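Local coordinates for putative HpcE protein (Mycolicibacterium smegmatis, PDB 6V77) that is of unassigned function but belongs to the fumarylacetoacetate hydrolase (FAH) family and holds a zinc ion in a site of acidic side chains, at residues Trp120-Val125 against Thr239-Gly244; Pro192-Leu197 against His208-Gln213; Gln71-Gly76 against Pro233-Phe238. All blocks are in the same frame, centred on the assembly; numbering follows the deposited sequence. Where two conformers were deposited one is given.

Contact 1 of 3, residues Trp120-Val125 against Thr239-Gly244. With ZN (zinc ion), chain L.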
loop_
_atom_site.group_PDB
_atom_site.type_symbol
_atom_site.label_atom_id
_atom_site.label_comp_id
_atom_site.label_asym_id
_atom_site.label_seq_id
_atom_site.Cartn_x
_atom_site.Cartn_y
_atom_site.Cartn_z
ATOM N N TRP B 120 -2.105 15.539 -14.844
ATOM C CA TRP B 120 -0.700 15.544 -14.440
ATOM C C TRP B 120 -0.539 16.195 -13.070
ATOM O O TRP B 120 -1.306 17.089 -12.701
ATOM C CB TRP B 120 0.141 16.321 -15.463
ATOM C CG TRP B 120 -0.379 17.735 -15.681
ATOM C CD1 TRP B 120 -0.032 18.855 -14.972
ATOM C CD2 TRP B 120 -1.360 18.158 -16.641
ATOM N NE1 TRP B 120 -0.720 19.942 -15.444
ATOM C CE2 TRP B 120 -1.548 19.543 -16.461
ATOM C CE3 TRP B 120 -2.092 17.500 -17.636
ATOM C CZ2 TRP B 120 -2.427 20.281 -17.235
ATOM C CZ3 TRP B 120 -2.973 18.243 -18.414
ATOM C CH2 TRP B 120 -3.130 19.620 -18.211
ATOM N N GLU B 121 0.509 15.769 -12.336
ATOM C CA GLU B 121 0.821 16.315 -11.004
ATOM C C GLU B 121 2.314 16.076 -10.734
ATOM O O GLU B 121 2.674 14.991 -10.271
ATOM C CB GLU B 121 -0.033 15.652 -9.911
ATOM C CG GLU B 121 -1.566 15.829 -10.013
ATOM C CD GLU B 121 -2.307 15.541 -8.708
ATOM O OE1 GLU B 121 -1.700 14.927 -7.809
ATOM O OE2 GLU B 121 -3.476 15.947 -8.561
ATOM N N VAL B 122 3.172 17.072 -10.989
ATOM C CA VAL B 122 4.584 16.913 -10.613
ATOM C C VAL B 122 4.695 16.903 -9.096
ATOM O O VAL B 122 4.026 17.683 -8.406
ATOM C CB VAL B 122 5.481 18.019 -11.209
ATOM C CG1 VAL B 122 5.011 19.426 -10.822
ATOM C CG2 VAL B 122 6.943 17.839 -10.750
ATOM N N GLU B 123 5.528 16.004 -8.556
ATOM C CA GLU B 123 5.695 15.964 -7.107
ATOM C C GLU B 123 7.133 15.653 -6.727
ATOM O O GLU B 123 7.838 14.920 -7.429
ATOM C CB GLU B 123 4.787 14.918 -6.451
ATOM C CG GLU B 123 3.335 15.033 -6.893
ATOM C CD GLU B 123 2.351 14.490 -5.898
ATOM O OE1 GLU B 123 2.755 13.922 -4.863
ATOM O OE2 GLU B 123 1.158 14.666 -6.165
ATOM N N LEU B 124 7.553 16.213 -5.593
ATOM C CA LEU B 124 8.764 15.746 -4.933
ATOM C C LEU B 124 8.472 14.404 -4.281
ATOM O O LEU B 124 7.474 14.259 -3.564
ATOM C CB LEU B 124 9.227 16.749 -3.878
ATOM C CG LEU B 124 10.432 16.295 -3.042
ATOM C CD1 LEU B 124 11.668 16.266 -3.904
ATOM C CD2 LEU B 124 10.633 17.246 -1.865
ATOM N N VAL B 125 9.316 13.414 -4.557
ATOM C CA VAL B 125 9.205 12.081 -3.968
ATOM C C VAL B 125 10.308 11.933 -2.934
ATOM O O VAL B 125 11.460 12.299 -3.193
ATOM C CB VAL B 125 9.304 10.988 -5.048
ATOM C CG1 VAL B 125 9.285 9.598 -4.410
ATOM C CG2 VAL B 125 8.140 11.106 -6.016
ATOM N N THR B 239 4.782 13.838 -2.145
ATOM C CA THR B 239 4.555 14.901 -1.161
ATOM C C THR B 239 3.458 15.881 -1.553
ATOM O O THR B 239 3.134 16.769 -0.748
ATOM C CB THR B 239 5.844 15.690 -0.880
ATOM O OG1 THR B 239 6.351 16.276 -2.095
ATOM C CG2 THR B 239 6.905 14.783 -0.242
ATOM N N GLY B 240 2.874 15.737 -2.743
ATOM C CA GLY B 240 1.829 16.643 -3.192
ATOM C C GLY B 240 2.236 17.435 -4.420
ATOM O O GLY B 240 3.424 17.497 -4.744
ATOM N N THR B 241 1.259 18.026 -5.121
ATOM C CA THR B 241 1.558 18.754 -6.348
ATOM C C THR B 241 1.142 20.222 -6.253
ATOM O O THR B 241 0.120 20.547 -5.638
ATOM C CB THR B 241 0.855 18.122 -7.568
ATOM O OG1 THR B 241 1.469 18.603 -8.764
ATOM C CG2 THR B 241 -0.629 18.442 -7.607
ATOM N N PRO B 242 1.902 21.123 -6.869
ATOM C CA PRO B 242 1.524 22.539 -6.911
ATOM C C PRO B 242 0.371 22.770 -7.891
ATOM O O PRO B 242 -0.157 21.843 -8.509
ATOM C CB PRO B 242 2.810 23.245 -7.373
ATOM C CG PRO B 242 3.560 22.203 -8.147
ATOM C CD PRO B 242 3.219 20.871 -7.478
ATOM N N SER B 243 -0.016 24.027 -8.016
ATOM C CA SER B 243 -1.143 24.374 -8.878
ATOM C C SER B 243 -0.786 24.180 -10.353
ATOM O O SER B 243 0.369 23.939 -10.728
ATOM C CB SER B 243 -1.581 25.808 -8.625
ATOM O OG SER B 243 -0.620 26.713 -9.142
ATOM N N GLY B 244 -1.802 24.302 -11.204
ATOM C CA GLY B 244 -1.632 24.113 -12.630
ATOM C C GLY B 244 -2.145 22.791 -13.160
ATOM O O GLY B 244 -2.018 22.538 -14.371
HETATM ZN ZN ZN L . -0.928 14.156 -5.851
HETATM O O HOH W 1 -0.093 13.147 -4.146
HETATM O O HOH W 2 5.960 18.139 -3.948
#
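The Trp120 indole meets Gly244 at its edge: NE1 donates to Gly244 O over 3.1 Å, a bent bond in which the oxygen sits 22° out of the ring plane. That oxygen also accepts from Arg249. The next flat group, the Glu123 carboxylate, has one face against the backbone of Gly240, whose N comes from well above the carboxylate plane, 69° out of it, to bond Glu123 OE1 at 2.8 Å. Its other oxygen, Glu123 OE2, binds the zinc ion at 2.2 Å. Over one face of the Glu121 carboxylate lies the methyl of Thr241, with Thr241 CG2 3.5 Å from Glu121 CD, and Glu121 OE1 is a second zinc ligand at 2.2 Å. Asp152 and water 1 complete the coordination in the model; Glu121 OE2 turns instead to a salt bridge with Arg156.

Thr241 serves both neighbours at once. With OG1 anti to the backbone N (chi1 -163°), the hydroxyl donates to Val122 O at 2.7 Å while the methyl packs on Glu121; OG1 is also bonded to Gln207. Further along, Leu124 O is gripped twice by one residue, from Thr239 N at 3.1 Å and from Thr239 OG1 at 2.7 Å. Water 2 closes this end, accepting from Leu124 N and donating to Thr239 OG1 and Gly240 O.

Two glutamates and an aspartate around one metal form the acidic site characteristic of the FAH fold. Here the loop 239-244 supplies a second shell: with one Glu123 oxygen on zinc and the other on a main-chain N-H, the rotation of that carboxylate should be held, and a weak bond from the metal-bound water to Glu123 OE1 probably helps orient the water.

Contact 2 of 3, residues Pro192-Leu197 against His208-Gln213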
loop_
_atom_site.group_PDB
_atom_site.type_symbol
_atom_site.label_atom_id
_atom_site.label_comp_id
_atom_site.label_asym_id
_atom_site.label_seq_id
_atom_site.Cartn_x
_atom_site.Cartn_y
_atom_site.Cartn_z
ATOM N N PRO B 192 16.914 21.558 1.309
ATOM C CA PRO B 192 15.996 20.451 1.018
ATOM C C PRO B 192 14.542 20.838 1.099
ATOM O O PRO B 192 13.701 20.162 0.498
ATOM C CB PRO B 192 16.342 19.419 2.110
ATOM C CG PRO B 192 17.705 19.745 2.522
ATOM C CD PRO B 192 17.885 21.230 2.362
ATOM N N ASP B 193 14.217 21.914 1.810
ATOM C CA ASP B 193 12.835 22.353 1.927
ATOM C C ASP B 193 12.465 23.389 0.879
ATOM O O ASP B 193 11.401 24.010 0.984
ATOM C CB ASP B 193 12.573 22.920 3.322
ATOM C CG ASP B 193 12.669 21.862 4.404
ATOM O OD1 ASP B 193 12.026 20.792 4.256
ATOM O OD2 ASP B 193 13.410 22.089 5.388
ATOM N N ASP B 194 13.301 23.573 -0.148
ATOM C CA ASP B 194 13.026 24.667 -1.089
ATOM C C ASP B 194 13.610 24.269 -2.444
ATOM O O ASP B 194 14.668 24.755 -2.847
ATOM C CB ASP B 194 13.613 25.988 -0.584
ATOM C CG ASP B 194 13.259 27.163 -1.471
ATOM O OD1 ASP B 194 12.288 27.050 -2.253
ATOM O OD2 ASP B 194 13.963 28.190 -1.385
ATOM N N LEU B 195 12.887 23.390 -3.160
ATOM C CA LEU B 195 13.305 22.888 -4.463
ATOM C C LEU B 195 12.329 23.348 -5.545
ATOM O O LEU B 195 11.115 23.269 -5.359
ATOM C CB LEU B 195 13.365 21.357 -4.463
ATOM C CG LEU B 195 14.200 20.767 -3.314
ATOM C CD1 LEU B 195 13.981 19.267 -3.289
ATOM C CD2 LEU B 195 15.653 21.119 -3.548
ATOM N N GLU B 196 12.861 23.802 -6.679
ATOM C CA GLU B 196 12.022 24.216 -7.806
ATOM C C GLU B 196 11.528 22.994 -8.578
ATOM O O GLU B 196 12.320 22.113 -8.926
ATOM C CB GLU B 196 12.820 25.141 -8.732
ATOM C CG GLU B 196 12.033 25.662 -9.958
ATOM C CD GLU B 196 12.919 26.475 -10.877
ATOM O OE1 GLU B 196 13.956 25.947 -11.326
ATOM O OE2 GLU B 196 12.601 27.653 -11.140
ATOM N N LEU B 197 10.220 22.939 -8.849
ATOM C CA LEU B 197 9.637 21.805 -9.576
ATOM C C LEU B 197 8.608 22.309 -10.584
ATOM O O LEU B 197 8.035 23.392 -10.430
ATOM C CB LEU B 197 9.009 20.752 -8.632
ATOM C CG LEU B 197 7.662 20.986 -7.947
ATOM C CD1 LEU B 197 7.257 19.740 -7.157
ATOM C CD2 LEU B 197 7.687 22.235 -7.048
ATOM N N HIS B 208 4.703 25.124 -12.238
ATOM C CA HIS B 208 6.006 25.667 -11.856
ATOM C C HIS B 208 5.910 26.319 -10.489
ATOM O O HIS B 208 5.198 27.316 -10.327
ATOM C CB HIS B 208 6.517 26.689 -12.874
ATOM C CG HIS B 208 7.748 27.412 -12.413
ATOM N ND1 HIS B 208 7.747 28.750 -12.079
ATOM C CD2 HIS B 208 9.010 26.971 -12.203
ATOM C CE1 HIS B 208 8.964 29.106 -11.701
ATOM N NE2 HIS B 208 9.747 28.043 -11.759
ATOM N N SER B 209 6.637 25.783 -9.512
ATOM C CA SER B 209 6.575 26.287 -8.151
ATOM C C SER B 209 7.867 25.887 -7.434
ATOM O O SER B 209 8.837 25.454 -8.065
ATOM C CB SER B 209 5.324 25.743 -7.446
ATOM O OG SER B 209 5.076 26.430 -6.237
ATOM N N ARG B 210 7.884 26.046 -6.116
ATOM C CA ARG B 210 8.988 25.587 -5.280
ATOM C C ARG B 210 8.410 24.867 -4.073
ATOM O O ARG B 210 7.349 25.241 -3.573
ATOM C CB ARG B 210 9.895 26.749 -4.812
ATOM C CG ARG B 210 10.549 27.559 -5.950
ATOM C CD ARG B 210 11.638 28.518 -5.421
ATOM N NE ARG B 210 12.819 27.799 -4.947
ATOM C CZ ARG B 210 13.893 27.548 -5.691
ATOM N NH1 ARG B 210 14.915 26.867 -5.178
ATOM N NH2 ARG B 210 13.943 27.968 -6.951
ATOM N N THR B 211 9.111 23.820 -3.609
ATOM C CA THR B 211 8.572 23.061 -2.480
ATOM C C THR B 211 8.559 23.850 -1.181
ATOM O O THR B 211 8.018 23.345 -0.182
ATOM C CB THR B 211 9.345 21.764 -2.257
ATOM O OG1 THR B 211 10.694 22.071 -1.889
ATOM C CG2 THR B 211 9.328 20.908 -3.516
ATOM N N SER B 212 9.157 25.042 -1.151
ATOM C CA SER B 212 8.947 25.941 -0.025
ATOM C C SER B 212 7.482 26.358 0.102
ATOM O O SER B 212 7.091 26.884 1.151
ATOM C CB SER B 212 9.849 27.175 -0.168
ATOM O OG SER B 212 9.676 27.752 -1.451
ATOM N N GLN B 213 6.664 26.124 -0.925
ATOM C CA GLN B 213 5.230 26.376 -0.850
ATOM C C GLN B 213 4.434 25.184 -0.320
ATOM O O GLN B 213 3.201 25.230 -0.342
ATOM C CB GLN B 213 4.678 26.782 -2.234
ATOM C CG GLN B 213 5.243 28.096 -2.758
ATOM C CD GLN B 213 5.068 29.216 -1.761
ATOM O OE1 GLN B 213 6.039 29.811 -1.308
ATOM N NE2 GLN B 213 3.827 29.504 -1.407
HETATM O O HOH W 3 11.029 20.194 -0.017
HETATM O O HOH W 4 8.907 22.984 2.449
#
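His208 and Glu196 start the walk along the second arm of an antiparallel beta hairpin, strands 196-201 and 204-210. His208 NE2 donates to Glu196 OE2 at 2.9 Å, nearly straight (170°) and in the plane of the imidazole; the other carboxylate oxygen goes to Thr266. Ser209 and Leu197 form the hydrogen-bonded pair, with Leu197 N to Ser209 O at 3.0 Å and Ser209 N to Leu197 O at 2.9 Å, while Leu197 CD2 lies against the Ser209 carbonyl. Arg210 faces Glu196 in the non-hydrogen-bonded pair. Arg210 was modelled in two conformers; in the one described, a bend at chi3 (70°) lays the guanidinium over Glu196 CB and brings NE to Asp194 OD1 at 2.8 Å, a salt bridge, with NH1 on Asp194 O, a grip that may not be held all the time.

At Thr211 the strand gives way to a 3-10 turn, yet the pairing goes on: Thr211 N donates to Leu195 O at 2.7 Å, and Thr211 OG1 takes the place of a backbone acceptor for Leu195 N at 2.9 Å. Ser212 OG then donates to Asp194 OD1 at 2.8 Å, approaching the carboxylate from the face opposite that used by Arg210 NE in this conformer.

Contact 3 of 3, residues Gln71-Gly76 against Pro233-Phe238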
loop_
_atom_site.group_PDB
_atom_site.type_symbol
_atom_site.label_atom_id
_atom_site.label_comp_id
_atom_site.label_asym_id
_atom_site.label_seq_id
_atom_site.Cartn_x
_atom_site.Cartn_y
_atom_site.Cartn_z
ATOM N N GLN B 71 5.249 0.550 1.986
ATOM C CA GLN B 71 4.136 1.473 2.139
ATOM C C GLN B 71 4.391 2.653 1.221
ATOM O O GLN B 71 5.533 3.110 1.120
ATOM C CB GLN B 71 4.004 1.972 3.585
ATOM C CG GLN B 71 3.738 0.828 4.566
ATOM C CD GLN B 71 3.769 1.263 6.028
ATOM O OE1 GLN B 71 2.864 0.912 6.800
ATOM N NE2 GLN B 71 4.798 2.022 6.419
ATOM N N VAL B 72 3.334 3.127 0.560
ATOM C CA VAL B 72 3.382 4.322 -0.291
ATOM C C VAL B 72 2.389 5.314 0.277
ATOM O O VAL B 72 1.186 5.018 0.360
ATOM C CB VAL B 72 3.013 4.003 -1.747
ATOM C CG1 VAL B 72 2.968 5.298 -2.579
ATOM C CG2 VAL B 72 3.966 2.976 -2.342
ATOM N N PHE B 73 2.862 6.497 0.612
ATOM C CA PHE B 73 1.994 7.552 1.115
ATOM C C PHE B 73 1.879 8.631 0.061
ATOM O O PHE B 73 2.888 9.205 -0.352
ATOM C CB PHE B 73 2.552 8.125 2.410
ATOM C CG PHE B 73 2.733 7.081 3.441
ATOM C CD1 PHE B 73 1.655 6.645 4.189
ATOM C CD2 PHE B 73 3.965 6.462 3.599
ATOM C CE1 PHE B 73 1.793 5.636 5.148
ATOM C CE2 PHE B 73 4.128 5.447 4.581
ATOM C CZ PHE B 73 3.033 5.021 5.331
ATOM N N ALA B 74 0.662 8.919 -0.359
ATOM C CA ALA B 74 0.452 9.985 -1.337
ATOM C C ALA B 74 -0.366 11.078 -0.672
ATOM O O ALA B 74 -1.367 10.791 -0.007
ATOM C CB ALA B 74 -0.237 9.455 -2.587
ATOM N N VAL B 75 0.063 12.322 -0.849
ATOM C CA VAL B 75 -0.479 13.458 -0.124
ATOM C C VAL B 75 -1.308 14.284 -1.098
ATOM O O VAL B 75 -0.839 14.608 -2.195
ATOM C CB VAL B 75 0.653 14.291 0.495
ATOM C CG1 VAL B 75 0.099 15.509 1.218
ATOM C CG2 VAL B 75 1.504 13.403 1.447
ATOM N N GLY B 76 -2.552 14.587 -0.715
ATOM C CA GLY B 76 -3.385 15.490 -1.482
ATOM C C GLY B 76 -3.319 16.906 -0.926
ATOM O O GLY B 76 -2.886 17.124 0.196
ATOM N N PRO B 233 12.175 1.800 6.284
ATOM C CA PRO B 233 13.188 2.128 5.273
ATOM C C PRO B 233 12.693 1.691 3.902
ATOM O O PRO B 233 12.094 0.621 3.753
ATOM C CB PRO B 233 14.408 1.318 5.716
ATOM C CG PRO B 233 14.174 1.064 7.202
ATOM C CD PRO B 233 12.692 0.913 7.344
ATOM N N GLY B 234 12.920 2.542 2.902
ATOM C CA GLY B 234 12.473 2.253 1.555
ATOM C C GLY B 234 11.044 2.664 1.237
ATOM O O GLY B 234 10.655 2.610 0.057
ATOM N N ASP B 235 10.267 3.113 2.226
ATOM C CA ASP B 235 8.927 3.634 1.951
ATOM C C ASP B 235 9.008 4.902 1.102
ATOM O O ASP B 235 9.990 5.646 1.140
ATOM C CB ASP B 235 8.173 3.974 3.248
ATOM C CG ASP B 235 7.598 2.749 3.957
ATOM O OD1 ASP B 235 7.717 1.614 3.437
ATOM O OD2 ASP B 235 7.031 2.947 5.058
ATOM N N VAL B 236 7.925 5.167 0.371
ATOM C CA VAL B 236 7.855 6.257 -0.598
ATOM C C VAL B 236 6.775 7.239 -0.167
ATOM O O VAL B 236 5.665 6.824 0.198
ATOM C CB VAL B 236 7.567 5.714 -2.013
ATOM C CG1 VAL B 236 7.078 6.844 -2.958
ATOM C CG2 VAL B 236 8.816 5.066 -2.573
ATOM N N ILE B 237 7.093 8.536 -0.216
ATOM C CA ILE B 237 6.110 9.596 0.015
ATOM C C ILE B 237 6.037 10.471 -1.228
ATOM O O ILE B 237 7.041 11.084 -1.619
ATOM C CB ILE B 237 6.454 10.462 1.236
ATOM C CG1 ILE B 237 6.641 9.608 2.483
ATOM C CG2 ILE B 237 5.329 11.467 1.491
ATOM C CD1 ILE B 237 7.146 10.460 3.657
ATOM N N PHE B 238 4.853 10.517 -1.850
ATOM C CA PHE B 238 4.522 11.506 -2.874
ATOM C C PHE B 238 4.006 12.742 -2.141
ATOM O O PHE B 238 2.927 12.694 -1.549
ATOM C CB PHE B 238 3.451 10.933 -3.800
ATOM C CG PHE B 238 3.984 10.033 -4.873
ATOM C CD1 PHE B 238 4.270 10.566 -6.147
ATOM C CD2 PHE B 238 4.174 8.677 -4.651
ATOM C CE1 PHE B 238 4.752 9.746 -7.159
ATOM C CE2 PHE B 238 4.654 7.858 -5.658
ATOM C CZ PHE B 238 4.948 8.395 -6.908
#
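Asp235 OD2 is held from two directions. Gln71 NE2 donates to it at 2.8 Å and 162°, with the oxygen in the plane of the Gln71 amide and the amide nitrogen on the syn side of the carboxylate, somewhat tilted from its plane; Tyr232 N is the other donor. Gln71 reaches there because CG lies beside its own backbone N (chi1 -61°) and the chain runs extended beyond it. The same backbone N of Gln71 donates to Asp235 OD1 at 3.1 Å, from 62° above the carboxylate plane, so both ends of Gln71 fasten on one carboxylate. Asp235 OD2 also lies at the edge of the Phe73 ring, 3.9 Å from CE2.

From this clamp the strands 72-76 and 236-238 run parallel. The ladder alternates between them: Val236 N to Gln71 O, Phe73 N to Val236 O at 2.9 Å, Phe238 N to Phe73 O at 2.8 Å, then Val75 N to Phe238 O at 3.0 Å. On the face carrying Val72, Ala74, Val236 and Phe238, Val72 CG1 meets the edge of the Phe238 ring, 4.1 Å from CD2; Lys99 makes a cation-pi contact with that ring. Phe73 and Ile237 occupy the other face, where helix 218-226 packs on both and also on Val75.

Strand 236-238 is also paired with strand 118-128, so this contact lies inside the sheet. Its polar end reaches the dimer interface: Gln71 OE1 bonds to Ser102 of the second subunit, whose Phe100 meets Phe73. A buried carboxylate satisfied by several N-H donors thus probably sets the register where the parallel pair begins, and positions Gln71 for the subunit contact.

Following the chain from the N terminus, 71-76 is the first of the six segments, and contact 3 closes only when strand 236-238 arrives. Meanwhile strand 118-128 opens contact 1, which closes on the loop 239-244 immediately after strand 236-238, so contacts 1 and 3 cross. The hairpin of contact 2 opens and closes within both loops, with ten residues between its segments. Strand 236-238 lies between strands 72-76 and 118-128, so contacts 1 and 3 share a sheet; Val125 packs on Val236 and Phe238. Contact 2 belongs to the other sheet and meets contact 1 through Leu195 on Leu124 and Ser209 on Pro242, but stays about 9 Å from contact 3 between nearest atoms.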